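Local coordinates for protein MxaA (Stigmatella aurantiaca, PDB 4W4T) that acts as the terminal reductase domain of the myxalamid PKS-NRPS assembly line, using NADPH and probably releasing the carrier-bound product by reduction to a primary alcohol, at residues A[149-154]-A[164-169]; A[188-193]-A[216-221]; A[224-229]-A[241-246]. All blocks are in the same frame, centred on the assembly; numbering follows the deposited sequence.

Contact 1. Residues A[149-154]-A[164-169]; sequences NGALVN and AANVLG
With CG beside its backbone N and opposite its carbonyl carbon (chi1 -63°), Asn166 sends its carboxamide off the helix and along the backbone of Leu152, which it grips at both ends. Asn166 OD1 accepts Leu152 N at 2.8 Å, the donor lying in the carbonyl plane on a lone pair. On the other side of the amide, Asn166 ND2 donates to Leu152 O at 3.0 Å in a nearly straight bond (161° at the hydrogen), coming in 21° off the plane of that carbonyl. Two bonds from one flat group fix its rotation and pin both polar backbone atoms of Leu152. ND2 is also bonded to Ser221 OG on helix 217-234, so this buried amide ties the loop to two helices. The loop 149-154 leaves strand 145-148 of the Rossmann-type sheet, and its Asn149 and Ala151 bind NADPH in this protein. Ala151 sits hard against the same amide, its CA 3.3 Å from Asn166 OD1. One residue on, Leu152 has CG anti to its backbone N, which turns its branches away from 164-169, with Met162 a turn earlier touching the side chain, and leaves Leu152 CB to meet Ala165 CB at 3.8 Å. The helix widens here into a pi-type turn in which Gly169 N makes a weak bond to Ala164 O. Ala165 O instead accepts a hydrogen bond from a water at 2.9 Å, and the same water donates to Gly150 O at 2.7 Å.

Contact 2. Residues A[188-193]-A[216-221]; sequences VSTVSV and GGYAQS
Tyr218 reaches from the first turn of helix 217-234 to Thr190 in the loop beyond strand 185-188, and its atoms can be followed outward. CB and CG meet nothing of that loop; the CB-CG bond, anti to the backbone N (chi1 173°), sends the ring out toward Ser192 and Thr190. Tyr218 CE2 passes Ser192 CB at 4.2 Å, and both this CB and Thr190 OG1 approach the ring obliquely. Tyr218 CE1 packs on Val153 of the 149-154 loop, and the rings of Tyr218 and Phe155 meet edge-to-face. At the tip, Tyr218 OH comes to 3.8 Å from Thr190 CB, while Thr190 OG1 stays 4.0 Å from Tyr218 OH, so the two hydroxyls are near without being hydrogen-bonded. Thr190 approaches from the opposite direction, and its OG1 is engaged by its own loop: Thr190 OG1 accepts Ser192 N at 3.0 Å and 167°, an ST turn that starts the short 3-10 segment 191-193. That segment brings Ser192 O down on Ala219 CB, at a tight 3.2 Å. Within the helix, Ser221 OG donates to Tyr218 O at 2.9 Å. Tyr218 and Lys222 have the YxxxK spacing of short-chain dehydrogenases, and both bind NADPH in this protein; Lys222 NZ is hydrogen-bonded to Val188 O, a bond that links helix 217-234 to the start of segment 188-193. The loop 188-193 continues strand 185-188, which lies between strands 145-148 and 239-248, while Met162 of helix 159-177 touches Tyr218.

Contact 3. Residues A[224-229]-A[241-246]; sequences VAEKLV and ILRPGR
Glu226 and Arg243 form a buried salt bridge inside a beta-alpha-beta crossover, in which strand 185-188, helix 217-234 and the neighbouring parallel strand 239-248 follow one another. Helix segment 224-229 runs nearly antiparallel to strand 241-244, at 159°, with axes 10.9 Å apart, and side chains from both bridge that distance. Arg243, extended from CG to NE, offers its guanidinium side-on. Arg243 NE donates to Glu226 OE1 at 2.9 Å, almost straight at 173°, and Arg243 NH2 donates to Glu226 OE2 at 2.8 Å, on the syn lone pair of that oxygen. Carboxylate and guanidinium planes lie 21° apart, so the pair is nearly flat and neither group is easily turned. Each carboxylate oxygen has a second donor: OE1 takes Ser189 OG, and OE2 takes NE of Arg230 one turn further along the helix. Two arginines thus share one carboxylate, which would probably favour its ionised form. The third nitrogen, Arg243 NH1, is hydrogen-bonded to His309 NE2 on strand 307-310. A leucine at Arg243 would probably leave the buried Glu226 charge with Arg230 and Ser189 but no side-on mate, and would take from His309 NE2 its bond to NH1. Beside the bridge, Val229 and Ile241 reach toward each other tip to tip, with CG1 of Val229 at 4.1 Å from CG1 of Ile241. The other branch of Ile241, set anti to its backbone N, lies against the acid: Ile241 CG2 is 3.7 Å from Glu226 OE1.

Contacts 2 and 3 both use helix 217-234, contact 2 at its first turn and contact 3 two turns on; contact 1 brings in the preceding helix, 159-177. Contact 3 is wholly buried and relies on paired charges and aliphatic branches between helix and sheet. Contacts 1 and 2 are partly buried, at the strand ends where NADPH binds: the first works by an amide on backbone atoms and a water, the second by van der Waals touch with no hydrogen bond between its segments. Ser189 of contact 2 also joins the sheet next to contact 3, its N lying 2.7 Å from Leu242 O.

Contact 1. Residues A[149-154]-A[164-169]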
loop_
_atom_site.group_PDB
_atom_site.type_symbol
_atom_site.label_atom_id
_atom_site.label_comp_id
_atom_site.label_asym_id
_atom_site.label_seq_id
_atom_site.Cartn_x
_atom_site.Cartn_y
_atom_site.Cartn_z
ATOM N N ASN A 149 -4.989 -0.901 26.227
ATOM C CA ASN A 149 -5.690 -0.792 24.950
ATOM C C ASN A 149 -4.773 -0.233 23.851
ATOM O O ASN A 149 -5.201 -0.024 22.720
ATOM C CB ASN A 149 -6.939 0.096 25.106
ATOM C CG ASN A 149 -7.684 0.296 23.794
ATOM O OD1 ASN A 149 -7.939 -0.658 23.063
ATOM N ND2 ASN A 149 -7.984 1.546 23.467
ATOM N N GLY A 150 -3.505 -0.009 24.176
ATOM C CA GLY A 150 -2.567 0.529 23.208
ATOM C C GLY A 150 -2.052 -0.585 22.319
ATOM O O GLY A 150 -1.808 -1.692 22.801
ATOM N N ALA A 151 -1.914 -0.296 21.029
ATOM C CA ALA A 151 -1.456 -1.272 20.039
ATOM C C ALA A 151 -1.275 -0.596 18.693
ATOM O O ALA A 151 -1.925 0.406 18.410
ATOM C CB ALA A 151 -2.437 -2.427 19.906
ATOM N N LEU A 152 -0.380 -1.133 17.878
ATOM C CA LEU A 152 -0.279 -0.706 16.479
ATOM C C LEU A 152 -1.185 -1.603 15.666
ATOM O O LEU A 152 -0.982 -2.814 15.631
ATOM C CB LEU A 152 1.166 -0.775 15.971
ATOM C CG LEU A 152 1.397 -0.463 14.481
ATOM C CD1 LEU A 152 0.917 0.939 14.144
ATOM C CD2 LEU A 152 2.872 -0.623 14.124
ATOM N N VAL A 153 -2.201 -1.006 15.037
ATOM C CA VAL A 153 -3.124 -1.732 14.172
ATOM C C VAL A 153 -2.850 -1.354 12.721
ATOM O O VAL A 153 -3.133 -0.234 12.294
ATOM C CB VAL A 153 -4.596 -1.430 14.519
ATOM C CG1 VAL A 153 -5.542 -2.291 13.671
ATOM C CG2 VAL A 153 -4.846 -1.641 16.002
ATOM N N ASN A 154 -2.236 -2.277 11.993
ATOM C CA ASN A 154 -1.991 -2.112 10.573
ATOM C C ASN A 154 -2.291 -3.433 9.868
ATOM O O ASN A 154 -1.673 -4.459 10.158
ATOM C CB ASN A 154 -0.548 -1.660 10.324
ATOM C CG ASN A 154 -0.290 -1.342 8.874
ATOM O OD1 ASN A 154 -0.487 -2.186 7.999
ATOM N ND2 ASN A 154 0.127 -0.117 8.605
ATOM N N ALA A 164 7.146 -4.765 18.235
ATOM C CA ALA A 164 7.537 -3.836 19.300
ATOM C C ALA A 164 6.319 -3.329 20.078
ATOM O O ALA A 164 6.303 -3.398 21.306
ATOM C CB ALA A 164 8.324 -2.657 18.731
ATOM N N ALA A 165 5.304 -2.841 19.363
ATOM C CA ALA A 165 4.156 -2.227 20.025
ATOM C C ALA A 165 3.223 -3.258 20.653
ATOM O O ALA A 165 2.727 -3.052 21.765
ATOM C CB ALA A 165 3.384 -1.353 19.061
ATOM N N ASN A 166 2.973 -4.359 19.950
ATOM C CA ASN A 166 1.956 -5.303 20.404
ATOM C C ASN A 166 2.504 -6.415 21.268
ATOM O O ASN A 166 1.902 -6.773 22.279
ATOM C CB ASN A 166 1.205 -5.874 19.184
ATOM C CG ASN A 166 0.469 -4.797 18.422
ATOM O OD1 ASN A 166 0.448 -3.634 18.841
ATOM N ND2 ASN A 166 -0.120 -5.158 17.291
ATOM N N VAL A 167 3.670 -6.945 20.904
ATOM C CA VAL A 167 4.223 -8.049 21.660
ATOM C C VAL A 167 5.090 -7.504 22.793
ATOM O O VAL A 167 4.808 -7.764 23.958
ATOM C CB VAL A 167 5.044 -9.018 20.778
ATOM C CG1 VAL A 167 5.657 -10.111 21.651
ATOM C CG2 VAL A 167 4.156 -9.624 19.670
ATOM N N LEU A 168 6.125 -6.739 22.464
ATOM C CA LEU A 168 7.004 -6.255 23.519
ATOM C C LEU A 168 6.277 -5.239 24.416
ATOM O O LEU A 168 6.469 -5.236 25.643
ATOM C CB LEU A 168 8.277 -5.660 22.929
ATOM C CG LEU A 168 9.084 -6.634 22.057
ATOM C CD1 LEU A 168 10.411 -5.986 21.669
ATOM C CD2 LEU A 168 9.323 -7.978 22.760
ATOM N N GLY A 169 5.408 -4.423 23.824
ATOM C CA GLY A 169 4.646 -3.467 24.605
ATOM C C GLY A 169 3.795 -4.157 25.667
ATOM O O GLY A 169 3.735 -3.711 26.810
HETATM O O HOH W 1 0.098 -3.594 22.959
#

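Contact 2. Residues A[188-193]-A[216-221]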
loop_
_atom_site.group_PDB
_atom_site.type_symbol
_atom_site.label_atom_id
_atom_site.label_comp_id
_atom_site.label_asym_id
_atom_site.label_seq_id
_atom_site.Cartn_x
_atom_site.Cartn_y
_atom_site.Cartn_z
ATOM N N VAL A 188 -7.106 -5.388 26.463
ATOM C CA VAL A 188 -7.914 -5.334 25.250
ATOM C C VAL A 188 -7.210 -6.075 24.118
ATOM O O VAL A 188 -6.237 -5.591 23.520
ATOM C CB VAL A 188 -8.240 -3.898 24.848
ATOM C CG1 VAL A 188 -9.211 -3.901 23.655
ATOM C CG2 VAL A 188 -8.880 -3.158 26.055
ATOM N N SER A 189 -7.714 -7.272 23.824
ATOM C CA SER A 189 -7.179 -8.106 22.752
ATOM C C SER A 189 -7.946 -7.867 21.455
ATOM O O SER A 189 -8.082 -6.726 21.014
ATOM C CB SER A 189 -7.243 -9.584 23.138
ATOM O OG SER A 189 -6.692 -10.402 22.119
ATOM N N THR A 190 -8.450 -8.937 20.844
ATOM C CA THR A 190 -9.229 -8.786 19.616
ATOM C C THR A 190 -9.770 -10.141 19.195
ATOM O O THR A 190 -9.141 -11.156 19.456
ATOM C CB THR A 190 -8.386 -8.189 18.464
ATOM O OG1 THR A 190 -9.134 -8.212 17.249
ATOM C CG2 THR A 190 -7.102 -8.988 18.257
ATOM N N VAL A 191 -10.930 -10.172 18.541
ATOM C CA VAL A 191 -11.414 -11.444 18.014
ATOM C C VAL A 191 -10.486 -11.949 16.914
ATOM O O VAL A 191 -10.535 -13.123 16.547
ATOM C CB VAL A 191 -12.855 -11.345 17.464
ATOM C CG1 VAL A 191 -13.815 -10.979 18.587
ATOM C CG2 VAL A 191 -12.921 -10.350 16.301
ATOM N N SER A 192 -9.624 -11.077 16.397
ATOM C CA SER A 192 -8.692 -11.508 15.344
ATOM C C SER A 192 -7.574 -12.434 15.838
ATOM O O SER A 192 -6.745 -12.887 15.034
ATOM C CB SER A 192 -8.085 -10.294 14.648
ATOM O OG SER A 192 -9.099 -9.614 13.942
ATOM N N VAL A 193 -7.534 -12.740 17.135
ATOM C CA VAL A 193 -6.635 -13.799 17.589
ATOM C C VAL A 193 -7.183 -15.188 17.227
ATOM O O VAL A 193 -6.496 -16.200 17.416
ATOM C CB VAL A 193 -6.373 -13.745 19.118
ATOM C CG1 VAL A 193 -5.882 -12.372 19.514
ATOM C CG2 VAL A 193 -7.625 -14.144 19.921
ATOM N N GLY A 216 -1.881 -12.766 8.532
ATOM C CA GLY A 216 -1.591 -11.347 8.595
ATOM C C GLY A 216 -0.861 -10.970 9.871
ATOM O O GLY A 216 -1.033 -11.602 10.921
ATOM N N GLY A 217 -0.064 -9.918 9.786
ATOM C CA GLY A 217 0.767 -9.505 10.900
ATOM C C GLY A 217 -0.003 -9.036 12.120
ATOM O O GLY A 217 0.435 -9.246 13.253
ATOM N N TYR A 218 -1.142 -8.382 11.914
ATOM C CA TYR A 218 -1.879 -7.857 13.057
ATOM C C TYR A 218 -2.390 -9.003 13.926
ATOM O O TYR A 218 -2.140 -9.032 15.139
ATOM C CB TYR A 218 -3.045 -6.968 12.606
ATOM C CG TYR A 218 -3.934 -6.534 13.757
ATOM C CD1 TYR A 218 -3.456 -5.662 14.729
ATOM C CD2 TYR A 218 -5.235 -6.999 13.874
ATOM C CE1 TYR A 218 -4.253 -5.274 15.788
ATOM C CE2 TYR A 218 -6.051 -6.612 14.931
ATOM C CZ TYR A 218 -5.551 -5.747 15.880
ATOM O OH TYR A 218 -6.329 -5.347 16.928
ATOM N N ALA A 219 -3.091 -9.950 13.301
ATOM C CA ALA A 219 -3.635 -11.105 14.022
ATOM C C ALA A 219 -2.520 -11.887 14.702
ATOM O O ALA A 219 -2.640 -12.310 15.855
ATOM C CB ALA A 219 -4.417 -12.002 13.081
ATOM N N GLN A 220 -1.426 -12.084 13.979
ATOM C CA GLN A 220 -0.297 -12.812 14.530
ATOM C C GLN A 220 0.267 -12.128 15.773
ATOM O O GLN A 220 0.529 -12.782 16.780
ATOM C CB GLN A 220 0.784 -12.964 13.467
ATOM C CG GLN A 220 0.364 -13.934 12.388
ATOM C CD GLN A 220 1.279 -13.900 11.197
ATOM O OE1 GLN A 220 1.946 -12.890 10.933
ATOM N NE2 GLN A 220 1.328 -15.007 10.473
ATOM N N SER A 221 0.423 -10.811 15.719
ATOM C CA SER A 221 1.026 -10.103 16.859
ATOM C C SER A 221 0.085 -10.086 18.074
ATOM O O SER A 221 0.530 -10.156 19.221
ATOM C CB SER A 221 1.414 -8.673 16.470
ATOM O OG SER A 221 0.286 -7.848 16.235
#

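Contact 3. Residues A[224-229]-A[241-246]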
loop_
_atom_site.group_PDB
_atom_site.type_symbol
_atom_site.label_atom_id
_atom_site.label_comp_id
_atom_site.label_asym_id
_atom_site.label_seq_id
_atom_site.Cartn_x
_atom_site.Cartn_y
_atom_site.Cartn_z
ATOM N N VAL A 224 0.170 -13.540 19.839
ATOM C CA VAL A 224 1.325 -13.628 20.722
ATOM C C VAL A 224 1.098 -12.815 22.011
ATOM O O VAL A 224 1.370 -13.295 23.124
ATOM C CB VAL A 224 2.598 -13.149 19.993
ATOM C CG1 VAL A 224 3.787 -13.142 20.927
ATOM C CG2 VAL A 224 2.873 -14.051 18.799
ATOM N N ALA A 225 0.616 -11.582 21.865
ATOM C CA ALA A 225 0.343 -10.743 23.033
ATOM C C ALA A 225 -0.616 -11.435 24.006
ATOM O O ALA A 225 -0.377 -11.454 25.223
ATOM C CB ALA A 225 -0.221 -9.393 22.605
ATOM N N GLU A 226 -1.685 -12.028 23.481
ATOM C CA GLU A 226 -2.652 -12.656 24.379
ATOM C C GLU A 226 -2.049 -13.883 25.054
ATOM O O GLU A 226 -2.354 -14.152 26.212
ATOM C CB GLU A 226 -3.943 -13.030 23.636
ATOM C CG GLU A 226 -5.174 -13.000 24.550
ATOM C CD GLU A 226 -6.380 -13.629 23.891
ATOM O OE1 GLU A 226 -7.136 -12.901 23.226
ATOM O OE2 GLU A 226 -6.552 -14.854 24.035
ATOM N N LYS A 227 -1.182 -14.611 24.354
ATOM C CA LYS A 227 -0.446 -15.720 24.986
ATOM C C LYS A 227 0.376 -15.235 26.183
ATOM O O LYS A 227 0.387 -15.876 27.240
ATOM C CB LYS A 227 0.469 -16.417 23.980
ATOM C CG LYS A 227 -0.276 -17.144 22.868
ATOM C CD LYS A 227 -0.918 -18.417 23.373
ATOM C CE LYS A 227 0.075 -19.562 23.382
ATOM N NZ LYS A 227 -0.605 -20.818 23.823
ATOM N N LEU A 228 1.046 -14.099 26.023
ATOM C CA LEU A 228 1.855 -13.537 27.107
ATOM C C LEU A 228 0.980 -13.209 28.304
ATOM O O LEU A 228 1.339 -13.504 29.444
ATOM C CB LEU A 228 2.598 -12.287 26.652
ATOM C CG LEU A 228 3.743 -12.515 25.666
ATOM C CD1 LEU A 228 4.372 -11.184 25.288
ATOM C CD2 LEU A 228 4.792 -13.445 26.261
ATOM N N VAL A 229 -0.180 -12.617 28.023
ATOM C CA VAL A 229 -1.098 -12.208 29.075
ATOM C C VAL A 229 -1.669 -13.440 29.783
ATOM O O VAL A 229 -1.791 -13.469 31.016
ATOM C CB VAL A 229 -2.229 -11.324 28.507
ATOM C CG1 VAL A 229 -3.297 -11.076 29.559
ATOM C CG2 VAL A 229 -1.665 -9.999 28.030
ATOM N N ILE A 241 -9.480 -10.580 30.001
ATOM C CA ILE A 241 -9.164 -10.521 28.576
ATOM C C ILE A 241 -10.407 -10.200 27.777
ATOM O O ILE A 241 -11.355 -10.970 27.761
ATOM C CB ILE A 241 -8.550 -11.839 28.083
ATOM C CG1 ILE A 241 -7.238 -12.095 28.848
ATOM C CG2 ILE A 241 -8.336 -11.801 26.562
ATOM C CD1 ILE A 241 -6.577 -13.427 28.512
ATOM N N LEU A 242 -10.391 -9.036 27.136
ATOM C CA LEU A 242 -11.534 -8.512 26.403
ATOM C C LEU A 242 -11.223 -8.510 24.914
ATOM O O LEU A 242 -10.258 -7.884 24.496
ATOM C CB LEU A 242 -11.860 -7.098 26.889
ATOM C CG LEU A 242 -11.900 -7.129 28.418
ATOM C CD1 LEU A 242 -11.318 -5.888 29.060
ATOM C CD2 LEU A 242 -13.314 -7.383 28.866
ATOM N N ARG A 243 -12.046 -9.205 24.125
ATOM C CA ARG A 243 -11.830 -9.303 22.684
ATOM C C ARG A 243 -12.954 -8.601 21.929
ATOM O O ARG A 243 -14.015 -9.183 21.720
ATOM C CB ARG A 243 -11.781 -10.770 22.235
ATOM C CG ARG A 243 -10.706 -11.637 22.859
ATOM C CD ARG A 243 -10.917 -13.096 22.397
ATOM N NE ARG A 243 -9.820 -13.992 22.755
ATOM C CZ ARG A 243 -9.922 -15.316 22.802
ATOM N NH1 ARG A 243 -11.085 -15.911 22.542
ATOM N NH2 ARG A 243 -8.861 -16.048 23.112
ATOM N N PRO A 244 -12.732 -7.346 21.526
ATOM C CA PRO A 244 -13.730 -6.639 20.725
ATOM C C PRO A 244 -13.835 -7.227 19.326
ATOM O O PRO A 244 -12.842 -7.729 18.830
ATOM C CB PRO A 244 -13.190 -5.208 20.669
ATOM C CG PRO A 244 -12.207 -5.121 21.815
ATOM C CD PRO A 244 -11.594 -6.481 21.874
ATOM N N GLY A 245 -15.014 -7.173 18.725
ATOM C CA GLY A 245 -15.172 -7.527 17.326
ATOM C C GLY A 245 -14.812 -6.363 16.425
ATOM O O GLY A 245 -13.822 -5.666 16.644
ATOM N N ARG A 246 -15.624 -6.145 15.398
ATOM C CA ARG A 246 -15.422 -5.027 14.489
ATOM C C ARG A 246 -16.063 -3.788 15.111
ATOM O O ARG A 246 -17.295 -3.660 15.145
ATOM C CB ARG A 246 -16.025 -5.329 13.117
ATOM C CG ARG A 246 -16.022 -4.151 12.174
ATOM C CD ARG A 246 -16.637 -4.535 10.826
ATOM N NE ARG A 246 -15.809 -5.481 10.081
ATOM C CZ ARG A 246 -16.188 -6.716 9.768
ATOM N NH1 ARG A 246 -17.386 -7.152 10.141
ATOM N NH2 ARG A 246 -15.375 -7.518 9.079
#